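Local coordinates for PA14 domain-containing protein (Clostridium clariflavum, PDB 6QDI) that probably senses plant biomass outside the cell through tandem calcium-binding PA14 domains of a membrane-bound anti-sigma factor, binding sugars, at residues D23-P35 and L108-L121. Residues are numbered along the deposited sequence; the frame is centred on the assembly and turned at random.
With CA (calcium ion), chain D.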
ATOM      1  N   ASP A  23      -4.288 -14.904  -9.664  1.00  9.46           N
ATOM      2  CA  ASP A  23      -4.229 -15.953  -8.667  1.00  9.95           C
ATOM      3  C   ASP A  23      -5.370 -16.947  -8.923  1.00 10.21           C
ATOM      4  O   ASP A  23      -6.523 -16.565  -9.076  1.00 10.31           O
ATOM      5  CB  ASP A  23      -4.335 -15.332  -7.279  1.00  9.05           C
ATOM      6  CG  ASP A  23      -3.142 -14.451  -6.954  1.00  8.45           C
ATOM      7  OD1 ASP A  23      -1.994 -14.875  -7.187  1.00  9.64           O
ATOM      8  OD2 ASP A  23      -3.412 -13.308  -6.469  1.00  9.84           O
ATOM      9  N   LYS A  24      -5.058 -18.231  -8.960  1.00  9.91           N
ATOM     10  CA  LYS A  24      -6.057 -19.211  -9.361  1.00 10.98           C
ATOM     11  C   LYS A  24      -7.221 -19.321  -8.407  1.00 10.20           C
ATOM     12  O   LYS A  24      -8.350 -19.467  -8.847  1.00 10.28           O
ATOM     13  CB  LYS A  24      -5.430 -20.582  -9.584  1.00 12.47           C
ATOM     14  CG  LYS A  24      -4.522 -20.620 -10.806  1.00 15.00           C
ATOM     15  CD  LYS A  24      -4.043 -22.029 -11.077  1.00 17.29           C
ATOM     16  CE  LYS A  24      -3.035 -22.070 -12.233  1.00 19.81           C
ATOM     17  NZ  LYS A  24      -3.660 -21.738 -13.548  1.00 22.85           N
ATOM     18  N   THR A  25      -6.928 -19.167  -7.116  1.00 10.31           N
ATOM     19  CA  THR A  25      -7.909 -19.153  -6.063  1.00 10.51           C
ATOM     20  C   THR A  25      -7.430 -18.169  -4.989  1.00 10.34           C
ATOM     21  O   THR A  25      -6.249 -17.783  -4.993  1.00 11.03           O
ATOM     22  CB  THR A  25      -8.048 -20.549  -5.399  1.00 11.67           C
ATOM     23  OG1 THR A  25      -6.810 -20.910  -4.821  1.00 13.88           O
ATOM     24  CG2 THR A  25      -8.524 -21.629  -6.370  1.00 12.34           C
ATOM     25  N   ILE A  26      -8.335 -17.782  -4.080  1.00 10.32           N
ATOM     26  CA  ILE A  26      -7.916 -16.975  -2.907  1.00 10.24           C
ATOM     27  C   ILE A  26      -7.688 -17.953  -1.763  1.00  9.46           C
ATOM     28  O   ILE A  26      -8.603 -18.306  -1.029  1.00 10.00           O
ATOM     29  CB  ILE A  26      -8.941 -15.871  -2.552  1.00 10.31           C
ATOM     30  CG1 ILE A  26      -9.234 -14.981  -3.766  1.00 12.53           C
ATOM     31  CG2 ILE A  26      -8.367 -15.038  -1.405  1.00 10.31           C
ATOM     32  CD1 ILE A  26     -10.003 -13.697  -3.514  1.00 15.47           C
ATOM     33  N   ASP A  27      -6.439 -18.384  -1.627  1.00 10.02           N
ATOM     34  CA  ASP A  27      -6.056 -19.404  -0.670  1.00 10.51           C
ATOM     35  C   ASP A  27      -4.586 -19.224  -0.401  1.00  9.56           C
ATOM     36  O   ASP A  27      -3.761 -19.802  -1.109  1.00 12.53           O
ATOM     37  CB  ASP A  27      -6.369 -20.785  -1.255  1.00 11.26           C
ATOM     38  CG  ASP A  27      -6.041 -21.927  -0.331  1.00 13.77           C
ATOM     39  OD1 ASP A  27      -5.836 -21.721   0.889  1.00 15.99           O
ATOM     40  OD2 ASP A  27      -6.034 -23.027  -0.885  1.00 17.44           O
ATOM     41  N   PHE A  28      -4.266 -18.345   0.542  1.00  8.85           N
ATOM     42  CA  PHE A  28      -2.891 -17.918   0.763  1.00  8.41           C
ATOM     43  C   PHE A  28      -2.506 -17.999   2.213  1.00  8.38           C
ATOM     44  O   PHE A  28      -3.273 -17.619   3.099  1.00  8.41           O
ATOM     45  CB  PHE A  28      -2.681 -16.478   0.285  1.00  9.60           C
ATOM     46  CG  PHE A  28      -2.685 -16.369  -1.194  1.00  9.70           C
ATOM     47  CD1 PHE A  28      -1.585 -16.751  -1.903  1.00 10.72           C
ATOM     48  CD2 PHE A  28      -3.780 -15.900  -1.894  1.00  9.94           C
ATOM     49  CE1 PHE A  28      -1.553 -16.682  -3.283  1.00 11.27           C
ATOM     50  CE2 PHE A  28      -3.761 -15.825  -3.293  1.00 10.71           C
ATOM     51  CZ  PHE A  28      -2.656 -16.230  -3.975  1.00 12.86           C
ATOM     52  N   PHE A  29      -1.300 -18.483   2.437  1.00  8.61           N
ATOM     53  CA  PHE A  29      -0.716 -18.474   3.735  1.00  9.13           C
ATOM     54  C   PHE A  29       0.722 -18.014   3.557  1.00  8.81           C
ATOM     55  O   PHE A  29       1.527 -18.764   2.946  1.00 10.36           O
ATOM     56  CB  PHE A  29      -0.776 -19.859   4.390  1.00  9.49           C
ATOM     57  CG  PHE A  29      -0.237 -19.885   5.771  1.00  9.16           C
ATOM     58  CD1 PHE A  29       1.173 -19.878   6.019  1.00 10.19           C
ATOM     59  CD2 PHE A  29      -1.066 -19.940   6.868  1.00  9.66           C
ATOM     60  CE1 PHE A  29       1.683 -19.898   7.288  1.00 10.63           C
ATOM     61  CE2 PHE A  29      -0.536 -19.997   8.124  1.00 11.05           C
ATOM     62  CZ  PHE A  29       0.826 -19.953   8.325  1.00 10.86           C
ATOM     63  N   TRP A  30       1.041 -16.803   4.010  1.00  8.60           N
ATOM     64  CA  TRP A  30       2.328 -16.177   3.714  1.00  9.00           C
ATOM     65  C   TRP A  30       3.306 -16.214   4.880  1.00  9.44           C
ATOM     66  O   TRP A  30       4.474 -15.847   4.715  1.00 10.41           O
ATOM     67  CB  TRP A  30       2.099 -14.748   3.220  1.00  8.92           C
ATOM     68  CG  TRP A  30       1.476 -14.684   1.890  1.00  8.97           C
ATOM     69  CD1 TRP A  30       1.950 -15.226   0.719  1.00 10.70           C
ATOM     70  CD2 TRP A  30       0.268 -14.012   1.532  1.00  8.75           C
ATOM     71  NE1 TRP A  30       1.118 -14.945  -0.319  1.00 10.96           N
ATOM     72  CE2 TRP A  30       0.087 -14.175   0.149  1.00  9.65           C
ATOM     73  CE3 TRP A  30      -0.682 -13.291   2.254  1.00 10.24           C
ATOM     74  CZ2 TRP A  30      -0.999 -13.624  -0.537  1.00 10.80           C
ATOM     75  CZ3 TRP A  30      -1.773 -12.749   1.556  1.00 10.70           C
ATOM     76  CH2 TRP A  30      -1.909 -12.926   0.201  1.00 10.84           C
ATOM     77  N   GLY A  31       2.846 -16.630   6.080  1.00  8.98           N
ATOM     78  CA  GLY A  31       3.740 -16.612   7.213  1.00 10.37           C
ATOM     79  C   GLY A  31       4.109 -15.181   7.484  1.00 10.49           C
ATOM     80  O   GLY A  31       3.302 -14.270   7.320  1.00  9.89           O
ATOM     81  N   VAL A  32       5.368 -14.983   7.838  1.00 12.74           N
ATOM     82  CA  VAL A  32       5.869 -13.624   8.069  1.00 12.10           C
ATOM     83  C   VAL A  32       6.602 -13.088   6.860  1.00 11.08           C
ATOM     84  O   VAL A  32       7.238 -12.028   6.960  1.00 14.11           O
ATOM     85  CB  VAL A  32       6.743 -13.484   9.341  1.00 13.97           C
ATOM     86  CG1 VAL A  32       5.874 -13.741  10.561  1.00 16.37           C
ATOM     87  CG2 VAL A  32       7.939 -14.400   9.323  1.00 16.05           C
ATOM     88  N   ASN A  33       6.552 -13.772   5.724  1.00 11.73           N
ATOM     89  CA  ASN A  33       7.242 -13.304   4.517  1.00 13.35           C
ATOM     90  C   ASN A  33       6.297 -12.683   3.545  1.00 11.18           C
ATOM     91  O   ASN A  33       5.101 -12.793   3.665  1.00 13.25           O
ATOM     92  CB  ASN A  33       7.949 -14.447   3.860  1.00 16.49           C
ATOM     93  CG  ASN A  33       9.137 -14.861   4.669  1.00 22.15           C
ATOM     94  OD1 ASN A  33       9.887 -14.003   5.190  1.00 25.67           O
ATOM     95  ND2 ASN A  33       9.291 -16.139   4.847  1.00 28.51           N
ATOM     96  N   SER A  34       6.859 -12.048   2.559  1.00 12.38           N
ATOM     97  CA  SER A  34       6.138 -11.335   1.597  1.00 13.68           C
ATOM     98  C   SER A  34       5.320 -12.224   0.639  1.00 11.89           C
ATOM     99  O   SER A  34       5.741 -13.363   0.367  1.00 13.56           O
ATOM    100  CB  SER A  34       7.253 -10.605   0.806  1.00 16.38           C
ATOM    101  OG  SER A  34       6.720  -9.882  -0.200  1.00 16.33           O
ATOM    102  N   PRO A  35       4.255 -11.692   0.008  1.00 11.44           N
ATOM    103  CA  PRO A  35       3.637 -12.484  -1.066  1.00 11.43           C
ATOM    104  C   PRO A  35       4.425 -12.594  -2.337  1.00 12.85           C
ATOM    105  O   PRO A  35       4.079 -13.439  -3.167  1.00 16.07           O
ATOM    106  CB  PRO A  35       2.325 -11.746  -1.400  1.00 13.22           C
ATOM    107  CG  PRO A  35       2.114 -10.815  -0.323  0.60 13.57           C
ATOM    108  CD  PRO A  35       3.435 -10.508   0.329  1.00 12.87           C
ATOM    109  N   LEU A 108     -12.357  -8.502  -3.339  1.00  7.78           N
ATOM    110  CA  LEU A 108     -11.919  -8.882  -2.012  1.00  7.27           C
ATOM    111  C   LEU A 108     -10.678  -8.042  -1.723  1.00  6.90           C
ATOM    112  O   LEU A 108      -9.693  -8.130  -2.448  1.00  7.95           O
ATOM    113  CB  LEU A 108     -11.613 -10.369  -1.932  1.00  8.47           C
ATOM    114  CG  LEU A 108     -11.447 -10.971  -0.509  1.00 10.24           C
ATOM    115  CD1 LEU A 108     -11.578 -12.482  -0.552  1.00 13.87           C
ATOM    116  CD2 LEU A 108     -10.154 -10.650   0.187  1.00  9.73           C
ATOM    117  N   GLU A 109     -10.750  -7.248  -0.651  1.00  6.78           N
ATOM    118  CA  GLU A 109      -9.625  -6.459  -0.184  1.00  6.71           C
ATOM    119  C   GLU A 109      -9.089  -7.064   1.119  1.00  6.33           C
ATOM    120  O   GLU A 109      -9.866  -7.551   1.942  1.00  6.83           O
ATOM    121  CB  GLU A 109     -10.056  -5.010   0.011  1.00  6.78           C
ATOM    122  CG  GLU A 109     -10.318  -4.316  -1.302  1.00  7.54           C
ATOM    123  CD  GLU A 109     -10.921  -2.933  -1.230  1.00  7.84           C
ATOM    124  OE1 GLU A 109     -11.221  -2.444  -0.126  1.00  8.86           O
ATOM    125  OE2 GLU A 109     -11.015  -2.305  -2.307  1.00  9.63           O
ATOM    126  N   TYR A 110      -7.773  -7.012   1.280  1.00  5.86           N
ATOM    127  CA  TYR A 110      -7.098  -7.715   2.366  1.00  6.24           C
ATOM    128  C   TYR A 110      -5.889  -6.899   2.825  1.00  5.74           C
ATOM    129  O   TYR A 110      -5.214  -6.280   1.984  1.00  5.91           O
ATOM    130  CB  TYR A 110      -6.619  -9.090   1.809  1.00  6.78           C
ATOM    131  CG  TYR A 110      -5.546  -9.709   2.670  1.00  6.30           C
ATOM    132  CD1 TYR A 110      -5.849 -10.398   3.831  1.00  6.50           C
ATOM    133  CD2 TYR A 110      -4.204  -9.490   2.384  1.00  6.66           C
ATOM    134  CE1 TYR A 110      -4.849 -10.863   4.668  1.00  6.48           C
ATOM    135  CE2 TYR A 110      -3.193  -9.900   3.235  1.00  6.30           C
ATOM    136  CZ  TYR A 110      -3.524 -10.581   4.391  1.00  6.41           C
ATOM    137  OH  TYR A 110      -2.515 -10.994   5.218  1.00  6.94           O
ATOM    138  N   PHE A 111      -5.553  -6.973   4.117  1.00  5.64           N
ATOM    139  CA  PHE A 111      -4.274  -6.458   4.574  1.00  5.85           C
ATOM    140  C   PHE A 111      -3.622  -7.303   5.621  1.00  5.82           C
ATOM    141  O   PHE A 111      -4.302  -7.939   6.441  1.00  5.89           O
ATOM    142  CB  PHE A 111      -4.351  -4.973   5.035  1.00  6.29           C
ATOM    143  CG  PHE A 111      -5.020  -4.727   6.375  1.00  6.30           C
ATOM    144  CD1 PHE A 111      -4.285  -4.746   7.558  1.00  6.70           C
ATOM    145  CD2 PHE A 111      -6.367  -4.435   6.460  1.00  7.34           C
ATOM    146  CE1 PHE A 111      -4.873  -4.480   8.774  1.00  7.06           C
ATOM    147  CE2 PHE A 111      -6.954  -4.148   7.684  1.00  8.33           C
ATOM    148  CZ  PHE A 111      -6.232  -4.175   8.846  1.00  7.94           C
ATOM    149  N   ASN A 112      -2.292  -7.232   5.660  1.00  5.72           N
ATOM    150  CA  ASN A 112      -1.472  -7.724   6.762  1.00  6.06           C
ATOM    151  C   ASN A 112      -0.824  -6.546   7.441  1.00  6.32           C
ATOM    152  O   ASN A 112      -0.150  -5.750   6.785  1.00  6.92           O
ATOM    153  CB  ASN A 112      -0.424  -8.720   6.324  1.00  6.47           C
ATOM    154  CG  ASN A 112       0.215  -9.407   7.513  1.00  6.32           C
ATOM    155  OD1 ASN A 112      -0.395  -9.444   8.570  1.00  7.03           O
ATOM    156  ND2 ASN A 112       1.427  -9.960   7.365  1.00  7.36           N
ATOM    157  N   ASN A 113      -0.991  -6.443   8.765  1.00  6.23           N
ATOM    158  CA  ASN A 113      -0.379  -5.396   9.575  1.00  6.57           C
ATOM    159  C   ASN A 113       0.471  -6.065  10.671  1.00  6.51           C
ATOM    160  O   ASN A 113       0.056  -6.108  11.830  1.00  7.52           O
ATOM    161  CB  ASN A 113      -1.448  -4.510  10.173  1.00  6.75           C
ATOM    162  CG  ASN A 113      -0.886  -3.345  10.963  1.00  7.81           C
ATOM    163  OD1 ASN A 113       0.279  -3.040  10.950  1.00  7.76           O
ATOM    164  ND2 ASN A 113      -1.757  -2.673  11.632  1.00 12.02           N
ATOM    165  N   THR A 114       1.641  -6.546  10.250  1.00  6.71           N
ATOM    166  CA  THR A 114       2.655  -7.286  11.039  1.00  7.80           C
ATOM    167  C   THR A 114       2.273  -8.740  11.265  1.00  8.08           C
ATOM    168  O   THR A 114       1.097  -9.142  11.222  1.00  8.28           O
ATOM    169  CB  THR A 114       3.034  -6.647  12.388  1.00  8.34           C
ATOM    170  OG1 THR A 114       2.037  -6.872  13.394  1.00  9.12           O
ATOM    171  CG2 THR A 114       3.329  -5.172  12.229  1.00  9.12           C
ATOM    172  N   GLY A 115       3.293  -9.539  11.524  1.00  9.08           N
ATOM    173  CA  GLY A 115       3.108 -10.936  11.859  1.00  8.82           C
ATOM    174  C   GLY A 115       2.660 -11.760  10.679  1.00  8.22           C
ATOM    175  O   GLY A 115       2.877 -11.421   9.514  1.00  8.51           O
ATOM    176  N   ASN A 116       2.049 -12.883  11.003  1.00  8.06           N
ATOM    177  CA  ASN A 116       1.537 -13.796  10.011  1.00  7.61           C
ATOM    178  C   ASN A 116       0.535 -13.064   9.107  1.00  6.99           C
ATOM    179  O   ASN A 116      -0.192 -12.169   9.549  1.00  7.34           O
ATOM    180  CB  ASN A 116       0.811 -14.957  10.707  1.00  8.42           C
ATOM    181  CG  ASN A 116       0.725 -16.234   9.856  1.00  9.40           C
ATOM    182  OD1 ASN A 116       1.098 -16.276   8.676  1.00 10.65           O
ATOM    183  ND2 ASN A 116       0.188 -17.284  10.475  1.00 10.40           N
ATOM    184  N   GLY A 117       0.457 -13.517   7.862  1.00  7.29           N
ATOM    185  CA  GLY A 117      -0.535 -13.074   6.908  1.00  7.34           C
ATOM    186  C   GLY A 117      -1.148 -14.283   6.224  1.00  6.64           C
ATOM    187  O   GLY A 117      -0.428 -15.128   5.735  1.00  7.82           O
ATOM    188  N   PHE A 118      -2.488 -14.344   6.210  1.00  6.53           N
ATOM    189  CA  PHE A 118      -3.187 -15.394   5.498  1.00  6.90           C
ATOM    190  C   PHE A 118      -4.587 -14.906   5.125  1.00  6.88           C
ATOM    191  O   PHE A 118      -5.163 -14.069   5.819  1.00  7.04           O
ATOM    192  CB  PHE A 118      -3.212 -16.725   6.265  1.00  6.95           C
ATOM    193  CG  PHE A 118      -3.749 -16.671   7.667  1.00  7.12           C
ATOM    194  CD1 PHE A 118      -5.117 -16.603   7.909  1.00  7.58           C
ATOM    195  CD2 PHE A 118      -2.889 -16.816   8.743  1.00  7.64           C
ATOM    196  CE1 PHE A 118      -5.616 -16.617   9.212  1.00  8.06           C
ATOM    197  CE2 PHE A 118      -3.388 -16.867  10.044  1.00  7.96           C
ATOM    198  CZ  PHE A 118      -4.730 -16.752  10.276  1.00  8.32           C
ATOM    199  N   VAL A 119      -5.142 -15.504   4.072  1.00  7.07           N
ATOM    200  CA  VAL A 119      -6.492 -15.220   3.664  1.00  7.41           C
ATOM    201  C   VAL A 119      -6.973 -16.384   2.799  1.00  8.04           C
ATOM    202  O   VAL A 119      -6.292 -16.806   1.848  1.00  9.71           O
ATOM    203  CB  VAL A 119      -6.623 -13.861   2.967  1.00  7.94           C
ATOM    204  CG1 VAL A 119      -5.755 -13.690   1.743  1.00  9.04           C
ATOM    205  CG2 VAL A 119      -8.071 -13.565   2.624  1.00  8.77           C
ATOM    206  N   LYS A 120      -8.138 -16.899   3.125  1.00  7.72           N
ATOM    207  CA  LYS A 120      -8.721 -18.036   2.420  1.00  8.82           C
ATOM    208  C   LYS A 120     -10.204 -17.807   2.232  1.00  8.98           C
ATOM    209  O   LYS A 120     -10.904 -17.540   3.219  1.00 10.79           O
ATOM    210  CB  LYS A 120      -8.518 -19.323   3.268  1.00 11.74           C
ATOM    211  CG  LYS A 120      -8.948 -20.628   2.676  1.00 16.34           C
ATOM    212  CD  LYS A 120      -8.486 -21.804   3.558  1.00 19.88           C
ATOM    213  CE  LYS A 120      -9.242 -23.108   3.400  1.00 21.46           C
ATOM    214  NZ  LYS A 120      -8.455 -24.180   4.039  1.00 21.80           N
ATOM    215  N   LEU A 121     -10.676 -17.934   0.987  1.00  8.60           N
ATOM    216  CA  LEU A 121     -12.108 -17.758   0.631  1.00  8.86           C
ATOM    217  C   LEU A 121     -12.735 -19.093   0.242  1.00  8.78           C
ATOM    218  O   LEU A 121     -12.316 -19.721  -0.750  1.00  9.44           O
ATOM    219  CB  LEU A 121     -12.241 -16.782  -0.546  1.00  9.46           C
ATOM    220  CG  LEU A 121     -13.668 -16.523  -1.000  1.00 10.63           C
ATOM    221  CD1 LEU A 121     -14.463 -15.769   0.041  1.00 11.89           C
ATOM    222  CD2 LEU A 121     -13.623 -15.815  -2.341  1.00 12.35           C
TER
HETATM  223 CA    CA D 403      -0.875 -10.237  10.729  1.00  6.90          CA
HETATM  224  O   HOH W   1     -10.917 -19.041  -3.645  1.00 11.08           O
HETATM  225  O   HOH W   2      -5.938 -23.871   2.828  1.00 29.87           O
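Trp30 turns the CZ3 corner of its indole to the ring of Tyr110, CZ3 to Tyr110 CE2 being 3.6 Å. Tyr110 CE2 and CZ lie at the indole edge, the two planes being inclined at 52°, and Val119 CG1 rests over one Tyr110 face. Phe28 CB and Pro35 CB lie over opposite faces of the indole, offset toward its rim, which should limit its tilt, while Tyr110 OH is hydrogen-bonded to Asp68 O. On the other side of the sheet the Phe29 and Phe118 rings lie almost parallel yet displaced so far, with centroids 5.9 Å from each other, that they hardly overlap. Phe29 CG stands anti to the backbone N (chi1 -177°), which brings its ring beside Phe118 CB and against the Asn116 side chain. Strands 27-31 and 117-121 run antiparallel; Phe28 and Val119 form a hydrogen-bonded pair, and Trp30 N donates to Gly117 O at 2.8 Å. Further along, Ile26 CD1 meets Leu108 CD1 tip to tip at 3.6 Å, joining the two sheets of the PA14 sandwich. Asp27 and Lys120 lie side by side, bridged by a water between OD1 and NZ. At the turn joining strands 104-113 and 117-125, Asn112 OD1 from the strand end and backbone oxygens Thr114 O and Asn116 O bind calcium, with Asp68 and Asn69 completing the protein ligands. Asn112 ND2 also donates to Gly115 O at 3.0 Å, nearly straight; metal and amide together probably limit the turn's motion, while main-chain bonds and apolar packing set the strand pairing.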